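Local coordinates for protein nucleoporin NUP116 (PDB 3NF5) that is probably a structural constituent of the nuclear pore complex, represented here by its C-terminal pore-targeting domain, at residues 30-33 with 34-37. Numbering follows the deposited sequence.
Sequences KYEI and QKVE. With GOL (glycerol), chain C.
K30 reaches Q34 by swinging CG away from its own backbone N (chi1 174°) and then bending at chi2 and again at chi4, which brings the ammonium round to the end of the Q34 side chain. Q34 runs extended beyond CG to meet it, and K30 NZ donates to Q34 OE1 at 2.6 Å, lying in the carbonyl plane of the amide. This i to i+4 bond holds the glutamine alongside the K30 carbonyl, with Q34 CG 3.4 Å from K30 O.

One residue further on, K35 crosses the Y31 side chain at a slant, its CD 4.0 Å from Y31 OH. Bends at chi3 and chi4 then carry its amine toward E32, where K35 NZ and E32 OE1 make a long salt bridge of 3.7 Å. The same carboxylate oxygen accepts from O3 of a glycerol, probably left from crystallisation, whose O2 receives an almost straight bond from E37 N.

The backbone itself turns with K35 N bonded to E32 O at 3.0 Å and Q34 N weakly to Y31 O. I33 and V36 run alongside each other, I33 CD1 meeting V36 CG2 at 4.2 Å, and V36 is buried. Backbone bonds from I33 to L57 and from V36 to V55 tie the segment to a neighbouring loop. Bonds from i+3 back to i are characteristic of a tight, 3-10-like turn, here leading from weakly bonded helix 30-33 into the loop before strand 40-43.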
loop_
_atom_site.group_PDB
_atom_site.type_symbol
_atom_site.label_atom_id
_atom_site.label_comp_id
_atom_site.label_asym_id
_atom_site.label_seq_id
_atom_site.Cartn_x
_atom_site.Cartn_y
_atom_site.Cartn_z
ATOM N N LYS A 30 -13.694 20.830 -7.650
ATOM C CA LYS A 30 -12.358 21.206 -7.255
ATOM C C LYS A 30 -12.162 21.356 -5.754
ATOM O O LYS A 30 -11.093 20.995 -5.255
ATOM C CB LYS A 30 -11.857 22.475 -7.993
ATOM C CG LYS A 30 -10.530 23.029 -7.560
ATOM C CD LYS A 30 -9.363 22.496 -8.483
ATOM C CE LYS A 30 -8.060 23.388 -8.394
ATOM N NZ LYS A 30 -7.121 23.032 -7.269
ATOM N N TYR A 31 -13.165 21.847 -5.020
ATOM C CA TYR A 31 -13.041 21.979 -3.564
ATOM C C TYR A 31 -12.986 20.596 -2.914
ATOM O O TYR A 31 -12.106 20.365 -2.102
ATOM C CB TYR A 31 -14.214 22.798 -2.975
ATOM C CG TYR A 31 -14.377 22.758 -1.456
ATOM C CD1 TYR A 31 -13.522 23.458 -0.613
ATOM C CD2 TYR A 31 -15.431 22.067 -0.871
ATOM C CE1 TYR A 31 -13.697 23.416 0.795
ATOM C CE2 TYR A 31 -15.603 22.017 0.519
ATOM C CZ TYR A 31 -14.740 22.682 1.341
ATOM O OH TYR A 31 -14.948 22.627 2.725
ATOM N N GLU A 32 -13.896 19.692 -3.291
ATOM C CA GLU A 32 -13.958 18.394 -2.649
ATOM C C GLU A 32 -12.769 17.469 -2.981
ATOM O O GLU A 32 -12.340 16.683 -2.103
ATOM C CB GLU A 32 -15.288 17.676 -2.916
ATOM C CG GLU A 32 -16.502 18.428 -2.276
ATOM C CD GLU A 32 -16.532 18.413 -0.726
ATOM O OE1 GLU A 32 -15.836 17.535 -0.088
ATOM O OE2 GLU A 32 -17.305 19.268 -0.153
ATOM N N ILE A 33 -12.268 17.533 -4.230
ATOM C CA ILE A 33 -11.118 16.703 -4.655
ATOM C C ILE A 33 -9.817 17.097 -3.916
ATOM O O ILE A 33 -8.884 16.293 -3.886
ATOM C CB ILE A 33 -10.938 16.714 -6.195
ATOM C CG1 ILE A 33 -10.046 15.557 -6.682
ATOM C CG2 ILE A 33 -10.347 18.033 -6.683
ATOM C CD1 ILE A 33 -10.705 14.140 -6.662
ATOM N N GLN A 34 -9.772 18.310 -3.317
ATOM C CA GLN A 34 -8.682 18.783 -2.492
ATOM C C GLN A 34 -8.719 18.195 -1.084
ATOM O O GLN A 34 -7.799 18.401 -0.361
ATOM C CB GLN A 34 -8.634 20.345 -2.396
ATOM C CG GLN A 34 -8.127 20.960 -3.606
ATOM C CD GLN A 34 -8.413 22.483 -3.819
ATOM O OE1 GLN A 34 -7.991 23.011 -4.830
ATOM N NE2 GLN A 34 -9.169 23.130 -2.951
ATOM N N LYS A 35 -9.773 17.476 -0.711
ATOM C CA LYS A 35 -9.928 17.004 0.680
ATOM C C LYS A 35 -10.692 15.652 0.741
ATOM O O LYS A 35 -11.657 15.463 1.471
ATOM C CB LYS A 35 -10.539 18.085 1.574
ATOM C CG LYS A 35 -11.913 18.639 1.104
ATOM C CD LYS A 35 -12.642 19.354 2.262
ATOM C CE LYS A 35 -13.906 18.572 2.710
ATOM N NZ LYS A 35 -13.648 17.091 2.899
ATOM N N VAL A 36 -10.200 14.685 -0.023
ATOM C CA VAL A 36 -10.837 13.411 -0.075
ATOM C C VAL A 36 -10.545 12.681 1.245
ATOM O O VAL A 36 -9.400 12.523 1.629
ATOM C CB VAL A 36 -10.356 12.579 -1.282
ATOM C CG1 VAL A 36 -10.972 11.159 -1.177
ATOM C CG2 VAL A 36 -10.748 13.359 -2.570
ATOM N N GLU A 37 -11.592 12.317 1.963
ATOM C CA GLU A 37 -11.455 11.535 3.191
ATOM C C GLU A 37 -11.518 10.017 3.033
ATOM O O GLU A 37 -12.082 9.496 2.080
ATOM C CB GLU A 37 -12.536 11.978 4.199
HETATM C C1 GOL C . -15.830 12.321 -0.500
HETATM O O1 GOL C . -15.526 11.168 -1.307
HETATM C C2 GOL C . -14.635 13.224 -0.111
HETATM O O2 GOL C . -14.211 12.969 1.182
HETATM C C3 GOL C . -14.996 14.733 -0.070
HETATM O O3 GOL C . -14.057 15.591 -0.684
#